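Local coordinates for MUTM (fpg) protein (Thermus thermophilus, PDB 1EE8) that belongs to the Fpg family of DNA glycosylases, pairing an N-terminal beta-sheet domain with a helix-two-turn-helix domain and a zinc finger, at residues R49-E63 against G110-E124. Sequence-based numbering, arbitrary orientation.
Sequences RRGKFLLFALEGGVE and GDYREIPLLLRLGPE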
ATOM      1  N   ARG A  49     -21.755  -1.707  -2.403  1.00 24.53           N
ATOM      2  CA  ARG A  49     -21.856  -2.293  -3.728  1.00 24.62           C
ATOM      3  C   ARG A  49     -22.216  -1.197  -4.701  1.00 24.66           C
ATOM      4  O   ARG A  49     -23.127  -0.405  -4.459  1.00 25.68           O
ATOM      5  CB  ARG A  49     -22.942  -3.371  -3.796  1.00 25.03           C
ATOM      6  CG  ARG A  49     -23.121  -3.941  -5.213  1.00 24.68           C
ATOM      7  CD  ARG A  49     -24.380  -4.795  -5.343  1.00 25.90           C
ATOM      8  NE  ARG A  49     -25.595  -4.012  -5.113  1.00 25.66           N
ATOM      9  CZ  ARG A  49     -26.025  -3.046  -5.918  1.00 26.51           C
ATOM     10  NH1 ARG A  49     -27.135  -2.384  -5.626  1.00 27.76           N
ATOM     11  NH2 ARG A  49     -25.357  -2.746  -7.020  1.00 24.82           N
ATOM     12  N   ARG A  50     -21.481  -1.142  -5.797  1.00 24.01           N
ATOM     13  CA  ARG A  50     -21.739  -0.178  -6.845  1.00 25.33           C
ATOM     14  C   ARG A  50     -21.726  -1.073  -8.074  1.00 24.25           C
ATOM     15  O   ARG A  50     -20.704  -1.692  -8.385  1.00 22.72           O
ATOM     16  CB  ARG A  50     -20.620   0.859  -6.924  1.00 27.36           C
ATOM     17  CG  ARG A  50     -20.917   2.007  -7.868  1.00 31.11           C
ATOM     18  CD  ARG A  50     -21.938   2.965  -7.281  1.00 34.02           C
ATOM     19  NE  ARG A  50     -22.245   4.064  -8.197  1.00 36.77           N
ATOM     20  CZ  ARG A  50     -23.116   3.994  -9.200  1.00 37.86           C
ATOM     21  NH1 ARG A  50     -23.787   2.872  -9.429  1.00 37.99           N
ATOM     22  NH2 ARG A  50     -23.315   5.051  -9.978  1.00 38.43           N
ATOM     23  N   GLY A  51     -22.865  -1.162  -8.750  1.00 23.56           N
ATOM     24  CA  GLY A  51     -22.953  -2.022  -9.915  1.00 22.79           C
ATOM     25  C   GLY A  51     -22.648  -3.444  -9.477  1.00 22.41           C
ATOM     26  O   GLY A  51     -23.291  -3.981  -8.566  1.00 22.71           O
ATOM     27  N   LYS A  52     -21.653  -4.047 -10.113  1.00 21.07           N
ATOM     28  CA  LYS A  52     -21.242  -5.412  -9.797  1.00 22.13           C
ATOM     29  C   LYS A  52     -20.016  -5.428  -8.901  1.00 22.41           C
ATOM     30  O   LYS A  52     -19.455  -6.488  -8.637  1.00 23.35           O
ATOM     31  CB  LYS A  52     -20.916  -6.177 -11.077  1.00 20.92           C
ATOM     32  CG  LYS A  52     -22.082  -6.331 -12.019  1.00 22.60           C
ATOM     33  CD  LYS A  52     -21.654  -6.995 -13.306  1.00 22.21           C
ATOM     34  CE  LYS A  52     -22.796  -7.022 -14.302  1.00 24.35           C
ATOM     35  NZ  LYS A  52     -22.324  -7.425 -15.652  1.00 25.92           N
ATOM     36  N   PHE A  53     -19.592  -4.257  -8.439  1.00 22.65           N
ATOM     37  CA  PHE A  53     -18.420  -4.183  -7.579  1.00 23.62           C
ATOM     38  C   PHE A  53     -18.772  -4.251  -6.110  1.00 24.02           C
ATOM     39  O   PHE A  53     -19.799  -3.734  -5.671  1.00 24.18           O
ATOM     40  CB  PHE A  53     -17.638  -2.884  -7.794  1.00 22.49           C
ATOM     41  CG  PHE A  53     -17.038  -2.746  -9.156  1.00 24.47           C
ATOM     42  CD1 PHE A  53     -17.720  -2.070 -10.163  1.00 23.31           C
ATOM     43  CD2 PHE A  53     -15.768  -3.256  -9.426  1.00 23.74           C
ATOM     44  CE1 PHE A  53     -17.143  -1.899 -11.413  1.00 23.63           C
ATOM     45  CE2 PHE A  53     -15.185  -3.090 -10.678  1.00 22.93           C
ATOM     46  CZ  PHE A  53     -15.870  -2.412 -11.668  1.00 22.94           C
ATOM     47  N   LEU A  54     -17.890  -4.884  -5.356  1.00 23.90           N
ATOM     48  CA  LEU A  54     -18.049  -5.001  -3.922  1.00 24.38           C
ATOM     49  C   LEU A  54     -16.940  -4.104  -3.373  1.00 23.63           C
ATOM     50  O   LEU A  54     -15.794  -4.194  -3.814  1.00 22.49           O
ATOM     51  CB  LEU A  54     -17.830  -6.452  -3.512  1.00 25.65           C
ATOM     52  CG  LEU A  54     -18.469  -6.975  -2.232  1.00 28.18           C
ATOM     53  CD1 LEU A  54     -19.969  -6.719  -2.247  1.00 26.69           C
ATOM     54  CD2 LEU A  54     -18.168  -8.467  -2.114  1.00 28.79           C
ATOM     55  N   LEU A  55     -17.277  -3.221  -2.441  1.00 23.45           N
ATOM     56  CA  LEU A  55     -16.275  -2.330  -1.871  1.00 23.85           C
ATOM     57  C   LEU A  55     -16.228  -2.419  -0.351  1.00 23.94           C
ATOM     58  O   LEU A  55     -17.230  -2.183   0.323  1.00 24.12           O
ATOM     59  CB  LEU A  55     -16.541  -0.873  -2.271  1.00 23.76           C
ATOM     60  CG  LEU A  55     -16.521  -0.444  -3.741  1.00 25.12           C
ATOM     61  CD1 LEU A  55     -17.812  -0.864  -4.437  1.00 22.99           C
ATOM     62  CD2 LEU A  55     -16.363   1.072  -3.810  1.00 24.46           C
ATOM     63  N   PHE A  56     -15.063  -2.781   0.181  1.00 23.84           N
ATOM     64  CA  PHE A  56     -14.876  -2.852   1.619  1.00 24.42           C
ATOM     65  C   PHE A  56     -14.312  -1.497   2.039  1.00 23.82           C
ATOM     66  O   PHE A  56     -13.221  -1.112   1.603  1.00 23.99           O
ATOM     67  CB  PHE A  56     -13.880  -3.958   1.981  1.00 25.16           C
ATOM     68  CG  PHE A  56     -14.397  -5.347   1.741  1.00 25.93           C
ATOM     69  CD1 PHE A  56     -15.022  -6.058   2.760  1.00 26.31           C
ATOM     70  CD2 PHE A  56     -14.278  -5.940   0.486  1.00 26.34           C
ATOM     71  CE1 PHE A  56     -15.523  -7.342   2.533  1.00 27.70           C
ATOM     72  CE2 PHE A  56     -14.774  -7.219   0.251  1.00 27.18           C
ATOM     73  CZ  PHE A  56     -15.399  -7.920   1.278  1.00 27.62           C
ATOM     74  N   ALA A  57     -15.066  -0.760   2.848  1.00 23.48           N
ATOM     75  CA  ALA A  57     -14.608   0.543   3.333  1.00 22.51           C
ATOM     76  C   ALA A  57     -13.766   0.272   4.575  1.00 22.27           C
ATOM     77  O   ALA A  57     -14.239  -0.325   5.546  1.00 21.41           O
ATOM     78  CB  ALA A  57     -15.796   1.436   3.677  1.00 24.25           C
ATOM     79  N   LEU A  58     -12.514   0.715   4.536  1.00 23.08           N
ATOM     80  CA  LEU A  58     -11.588   0.487   5.632  1.00 23.39           C
ATOM     81  C   LEU A  58     -11.178   1.767   6.346  1.00 23.92           C
ATOM     82  O   LEU A  58     -10.949   2.803   5.724  1.00 24.85           O
ATOM     83  CB  LEU A  58     -10.351  -0.228   5.091  1.00 23.15           C
ATOM     84  CG  LEU A  58     -10.723  -1.468   4.273  1.00 24.33           C
ATOM     85  CD1 LEU A  58      -9.507  -1.990   3.534  1.00 23.09           C
ATOM     86  CD2 LEU A  58     -11.308  -2.530   5.202  1.00 24.31           C
ATOM     87  N   GLU A  59     -11.078   1.678   7.663  1.00 25.54           N
ATOM     88  CA  GLU A  59     -10.697   2.816   8.484  1.00 26.66           C
ATOM     89  C   GLU A  59      -9.394   3.427   7.973  1.00 26.24           C
ATOM     90  O   GLU A  59      -8.435   2.714   7.688  1.00 25.46           O
ATOM     91  CB  GLU A  59     -10.539   2.347   9.924  1.00 30.02           C
ATOM     92  CG  GLU A  59     -10.389   3.453  10.944  1.00 34.92           C
ATOM     93  CD  GLU A  59     -10.503   2.919  12.357  1.00 37.47           C
ATOM     94  OE1 GLU A  59      -9.727   2.005  12.713  1.00 38.79           O
ATOM     95  OE2 GLU A  59     -11.370   3.411  13.109  1.00 39.91           O
ATOM     96  N   GLY A  60      -9.362   4.751   7.839  1.00 26.04           N
ATOM     97  CA  GLY A  60      -8.155   5.398   7.363  1.00 24.63           C
ATOM     98  C   GLY A  60      -8.227   5.860   5.920  1.00 25.28           C
ATOM     99  O   GLY A  60      -7.206   6.206   5.321  1.00 25.10           O
ATOM    100  N   GLY A  61      -9.430   5.850   5.355  1.00 25.22           N
ATOM    101  CA  GLY A  61      -9.620   6.308   3.988  1.00 24.87           C
ATOM    102  C   GLY A  61      -9.140   5.389   2.883  1.00 23.83           C
ATOM    103  O   GLY A  61      -8.610   5.850   1.876  1.00 24.65           O
ATOM    104  N   VAL A  62      -9.332   4.089   3.066  1.00 23.53           N
ATOM    105  CA  VAL A  62      -8.923   3.104   2.076  1.00 21.00           C
ATOM    106  C   VAL A  62     -10.111   2.236   1.666  1.00 20.42           C
ATOM    107  O   VAL A  62     -11.055   2.056   2.437  1.00 20.63           O
ATOM    108  CB  VAL A  62      -7.815   2.178   2.646  1.00 22.34           C
ATOM    109  CG1 VAL A  62      -7.682   0.933   1.790  1.00 20.59           C
ATOM    110  CG2 VAL A  62      -6.478   2.929   2.705  1.00 22.77           C
ATOM    111  N   GLU A  63     -10.068   1.713   0.446  1.00 20.85           N
ATOM    112  CA  GLU A  63     -11.116   0.823  -0.029  1.00 21.73           C
ATOM    113  C   GLU A  63     -10.502  -0.385  -0.722  1.00 21.44           C
ATOM    114  O   GLU A  63      -9.527  -0.266  -1.464  1.00 20.97           O
ATOM    115  CB  GLU A  63     -12.055   1.532  -1.020  1.00 23.25           C
ATOM    116  CG  GLU A  63     -12.819   2.712  -0.443  1.00 27.54           C
ATOM    117  CD  GLU A  63     -13.792   3.335  -1.435  1.00 28.24           C
ATOM    118  OE1 GLU A  63     -13.357   3.779  -2.522  1.00 29.95           O
ATOM    119  OE2 GLU A  63     -14.999   3.385  -1.122  1.00 29.96           O
ATOM    120  N   GLY A 110     -12.124   6.503  -3.055  1.00 32.18           N
ATOM    121  CA  GLY A 110     -12.522   7.326  -4.184  1.00 32.32           C
ATOM    122  C   GLY A 110     -11.604   7.294  -5.395  1.00 32.82           C
ATOM    123  O   GLY A 110     -12.044   7.598  -6.508  1.00 32.96           O
ATOM    124  N   ASP A 111     -10.339   6.926  -5.196  1.00 32.20           N
ATOM    125  CA  ASP A 111      -9.377   6.891  -6.300  1.00 32.19           C
ATOM    126  C   ASP A 111      -9.619   5.702  -7.220  1.00 31.77           C
ATOM    127  O   ASP A 111      -9.016   4.638  -7.063  1.00 30.65           O
ATOM    128  CB  ASP A 111      -7.944   6.861  -5.759  1.00 33.08           C
ATOM    129  CG  ASP A 111      -6.900   6.761  -6.863  1.00 34.70           C
ATOM    130  OD1 ASP A 111      -7.150   7.273  -7.978  1.00 34.18           O
ATOM    131  OD2 ASP A 111      -5.819   6.183  -6.613  1.00 35.69           O
ATOM    132  N   TYR A 112     -10.494   5.901  -8.198  1.00 30.27           N
ATOM    133  CA  TYR A 112     -10.839   4.841  -9.130  1.00 30.15           C
ATOM    134  C   TYR A 112     -10.159   4.958 -10.488  1.00 32.02           C
ATOM    135  O   TYR A 112     -10.619   4.373 -11.473  1.00 32.32           O
ATOM    136  CB  TYR A 112     -12.358   4.800  -9.286  1.00 28.81           C
ATOM    137  CG  TYR A 112     -13.086   4.604  -7.969  1.00 26.07           C
ATOM    138  CD1 TYR A 112     -14.360   5.127  -7.770  1.00 26.32           C
ATOM    139  CD2 TYR A 112     -12.499   3.895  -6.921  1.00 25.42           C
ATOM    140  CE1 TYR A 112     -15.037   4.951  -6.564  1.00 26.12           C
ATOM    141  CE2 TYR A 112     -13.169   3.712  -5.709  1.00 25.12           C
ATOM    142  CZ  TYR A 112     -14.437   4.243  -5.542  1.00 25.24           C
ATOM    143  OH  TYR A 112     -15.108   4.059  -4.357  1.00 27.21           O
ATOM    144  N   ARG A 113      -9.053   5.698 -10.534  1.00 33.48           N
ATOM    145  CA  ARG A 113      -8.299   5.881 -11.773  1.00 35.69           C
ATOM    146  C   ARG A 113      -7.947   4.542 -12.415  1.00 36.12           C
ATOM    147  O   ARG A 113      -7.745   4.459 -13.626  1.00 36.04           O
ATOM    148  CB  ARG A 113      -7.009   6.661 -11.505  1.00 36.58           C
ATOM    149  CG  ARG A 113      -7.204   8.148 -11.250  1.00 39.02           C
ATOM    150  CD  ARG A 113      -5.878   8.817 -10.918  1.00 40.29           C
ATOM    151  NE  ARG A 113      -5.293   8.280  -9.693  1.00 41.41           N
ATOM    152  CZ  ARG A 113      -4.062   8.548  -9.266  1.00 42.55           C
ATOM    153  NH1 ARG A 113      -3.621   8.011  -8.138  1.00 42.22           N
ATOM    154  NH2 ARG A 113      -3.268   9.349  -9.969  1.00 42.85           N
ATOM    155  N   GLU A 114      -7.869   3.499 -11.597  1.00 37.35           N
ATOM    156  CA  GLU A 114      -7.545   2.165 -12.087  1.00 38.66           C
ATOM    157  C   GLU A 114      -8.809   1.371 -12.382  1.00 37.67           C
ATOM    158  O   GLU A 114      -8.761   0.341 -13.051  1.00 38.50           O
ATOM    159  CB  GLU A 114      -6.699   1.419 -11.056  1.00 41.21           C
ATOM    160  CG  GLU A 114      -5.266   1.919 -10.947  1.00 43.97           C
ATOM    161  CD  GLU A 114      -4.546   1.379  -9.725  1.00 46.01           C
ATOM    162  OE1 GLU A 114      -3.300   1.462  -9.690  1.00 47.29           O
ATOM    163  OE2 GLU A 114      -5.224   0.884  -8.796  1.00 46.35           O
ATOM    164  N   ILE A 115      -9.937   1.867 -11.884  1.00 36.83           N
ATOM    165  CA  ILE A 115     -11.231   1.217 -12.070  1.00 35.71           C
ATOM    166  C   ILE A 115     -12.219   2.267 -12.590  1.00 35.91           C
ATOM    167  O   ILE A 115     -13.221   2.574 -11.943  1.00 35.44           O
ATOM    168  CB  ILE A 115     -11.746   0.666 -10.725  1.00 35.13           C
ATOM    169  CG1 ILE A 115     -10.562   0.188  -9.879  1.00 34.75           C
ATOM    170  CG2 ILE A 115     -12.692  -0.504 -10.965  1.00 35.43           C
ATOM    171  CD1 ILE A 115     -10.891  -0.011  -8.418  1.00 33.97           C
ATOM    172  N   PRO A 116     -11.945   2.833 -13.774  1.00 36.37           N
ATOM    173  CA  PRO A 116     -12.815   3.856 -14.367  1.00 36.53           C
ATOM    174  C   PRO A 116     -14.288   3.485 -14.548  1.00 36.27           C
ATOM    175  O   PRO A 116     -15.158   4.348 -14.448  1.00 36.85           O
ATOM    176  CB  PRO A 116     -12.111   4.189 -15.684  1.00 36.38           C
ATOM    177  CG  PRO A 116     -11.372   2.932 -16.007  1.00 36.64           C
ATOM    178  CD  PRO A 116     -10.822   2.517 -14.674  1.00 35.78           C
ATOM    179  N   LEU A 117     -14.574   2.213 -14.810  1.00 36.55           N
ATOM    180  CA  LEU A 117     -15.961   1.785 -14.977  1.00 36.54           C
ATOM    181  C   LEU A 117     -16.747   2.205 -13.744  1.00 37.31           C
ATOM    182  O   LEU A 117     -17.901   2.625 -13.827  1.00 37.59           O
ATOM    183  CB  LEU A 117     -16.048   0.263 -15.139  1.00 35.66           C
ATOM    184  CG  LEU A 117     -17.470  -0.321 -15.129  1.00 35.18           C
ATOM    185  CD1 LEU A 117     -18.283   0.290 -16.261  1.00 33.54           C
ATOM    186  CD2 LEU A 117     -17.418  -1.839 -15.270  1.00 34.00           C
ATOM    187  N   LEU A 118     -16.094   2.096 -12.597  1.00 36.94           N
ATOM    188  CA  LEU A 118     -16.697   2.441 -11.326  1.00 37.62           C
ATOM    189  C   LEU A 118     -17.069   3.926 -11.256  1.00 38.10           C
ATOM    190  O   LEU A 118     -17.927   4.328 -10.465  1.00 37.43           O
ATOM    191  CB  LEU A 118     -15.717   2.076 -10.211  1.00 36.62           C
ATOM    192  CG  LEU A 118     -16.221   1.939  -8.782  1.00 35.98           C
ATOM    193  CD1 LEU A 118     -17.488   1.105  -8.745  1.00 34.60           C
ATOM    194  CD2 LEU A 118     -15.117   1.304  -7.948  1.00 34.51           C
ATOM    195  N   LEU A 119     -16.434   4.735 -12.100  1.00 38.09           N
ATOM    196  CA  LEU A 119     -16.687   6.173 -12.126  1.00 38.29           C
ATOM    197  C   LEU A 119     -17.813   6.597 -13.060  1.00 37.99           C
ATOM    198  O   LEU A 119     -18.410   7.654 -12.872  1.00 39.28           O
ATOM    199  CB  LEU A 119     -15.412   6.923 -12.518  1.00 39.03           C
ATOM    200  CG  LEU A 119     -14.293   6.960 -11.479  1.00 39.44           C
ATOM    201  CD1 LEU A 119     -13.067   7.625 -12.080  1.00 39.14           C
ATOM    202  CD2 LEU A 119     -14.769   7.709 -10.244  1.00 39.51           C
ATOM    203  N   ARG A 120     -18.099   5.783 -14.069  1.00 36.49           N
ATOM    204  CA  ARG A 120     -19.146   6.119 -15.021  1.00 36.09           C
ATOM    205  C   ARG A 120     -20.441   5.322 -14.851  1.00 35.84           C
ATOM    206  O   ARG A 120     -21.409   5.556 -15.571  1.00 36.54           O
ATOM    207  CB  ARG A 120     -18.630   5.938 -16.449  1.00 35.74           C
ATOM    208  CG  ARG A 120     -18.154   4.537 -16.773  1.00 35.24           C
ATOM    209  CD  ARG A 120     -18.126   4.328 -18.273  1.00 35.93           C
ATOM    210  NE  ARG A 120     -17.709   2.980 -18.651  1.00 36.90           N
ATOM    211  CZ  ARG A 120     -16.453   2.545 -18.616  1.00 37.38           C
ATOM    212  NH1 ARG A 120     -16.175   1.300 -18.978  1.00 38.17           N
ATOM    213  NH2 ARG A 120     -15.476   3.351 -18.226  1.00 36.35           N
ATOM    214  N   LEU A 121     -20.464   4.377 -13.918  1.00 35.11           N
ATOM    215  CA  LEU A 121     -21.669   3.575 -13.703  1.00 35.23           C
ATOM    216  C   LEU A 121     -22.910   4.452 -13.587  1.00 35.27           C
ATOM    217  O   LEU A 121     -22.879   5.508 -12.956  1.00 35.57           O
ATOM    218  CB  LEU A 121     -21.530   2.728 -12.435  1.00 34.14           C
ATOM    219  CG  LEU A 121     -20.553   1.549 -12.488  1.00 34.08           C
ATOM    220  CD1 LEU A 121     -20.487   0.892 -11.116  1.00 33.76           C
ATOM    221  CD2 LEU A 121     -20.997   0.550 -13.550  1.00 33.00           C
ATOM    222  N   GLY A 122     -24.003   4.010 -14.201  1.00 35.88           N
ATOM    223  CA  GLY A 122     -25.234   4.770 -14.135  1.00 34.82           C
ATOM    224  C   GLY A 122     -25.878   4.607 -12.775  1.00 34.92           C
ATOM    225  O   GLY A 122     -25.298   3.989 -11.880  1.00 34.43           O
ATOM    226  N   PRO A 123     -27.087   5.147 -12.582  1.00 35.25           N
ATOM    227  CA  PRO A 123     -27.762   5.023 -11.288  1.00 35.03           C
ATOM    228  C   PRO A 123     -28.024   3.569 -10.890  1.00 34.95           C
ATOM    229  O   PRO A 123     -28.201   2.698 -11.748  1.00 34.86           O
ATOM    230  CB  PRO A 123     -29.049   5.812 -11.503  1.00 35.27           C
ATOM    231  CG  PRO A 123     -29.319   5.605 -12.967  1.00 35.51           C
ATOM    232  CD  PRO A 123     -27.957   5.806 -13.570  1.00 35.00           C
ATOM    233  N   GLU A 124     -28.041   3.316  -9.584  1.00 34.97           N
ATOM    234  CA  GLU A 124     -28.291   1.979  -9.064  1.00 35.82           C
ATOM    235  C   GLU A 124     -29.771   1.640  -9.314  1.00 35.97           C
ATOM    236  O   GLU A 124     -30.668   2.262  -8.738  1.00 35.33           O
ATOM    237  CB  GLU A 124     -27.974   1.937  -7.568  1.00 36.81           C
ATOM    238  CG  GLU A 124     -27.165   0.718  -7.107  1.00 40.06           C
ATOM    239  CD  GLU A 124     -25.732   0.708  -7.624  1.00 41.10           C
ATOM    240  OE1 GLU A 124     -24.856   0.138  -6.935  1.00 42.21           O
ATOM    241  OE2 GLU A 124     -25.472   1.254  -8.716  1.00 42.51           O
TER
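The type II' hairpin turn R50–F53, which joins strands 42-50 and 53-58 of the N-terminal sheet, meets the segment that follows strand 103-108 and carries the short helix 117-120 through a network of R49, R50 and E124. E124 OE1 receives the backbone N of G51 (3.0 Å) on its syn side but well tilted from the carboxylate plane, and also forms a salt bridge with R49 NH2 (2.9 Å). That guanidinium, tilted 23° from the carboxylate plane, donates from NH2 to G51 O as well, while its NE pairs with E7 of helix 3-17. E124 OE2 pairs with R50 NH1 in a second salt bridge, whose modelled separation is implausibly short, so its exact geometry is doubtful. A bend at chi2 (74°) turns the R50 chain so that NH1 and NH2 grip the single carbonyl oxygen of G122 end-on, the bond from R50 NH2 to G122 O being 2.9 Å. L121 CB lies over one face of this guanidinium.

Helix 117-120 and the residues flanking it pack on part of one face of the N-terminal sheet of this Fpg-family protein, around F53. The F53 ring takes L121 CD1 and L117 CD2 at its edge. L118 CD1 lies 3.5 Å from F53 CD1, and I115 CG2 meets F53 CE2; both approach the ring obliquely. L118 CD1 also packs on R50 CB, and I115 and F53 share V65 of strand 62-67 as a neighbour.

Farther along the sheet, E63 OE1 accepts from both Y112 OH (2.6 Å) and G110 N (3.0 Å), the hydroxyl on the syn side and the amide from above the carboxylate plane. R109 pairs with E63 OE2. Within its own segment the Y112 ring is sandwiched between L118 CD2, over its centre, and G110 O on the opposite face; across the contact, L55 CD2 rests against its hydroxyl end.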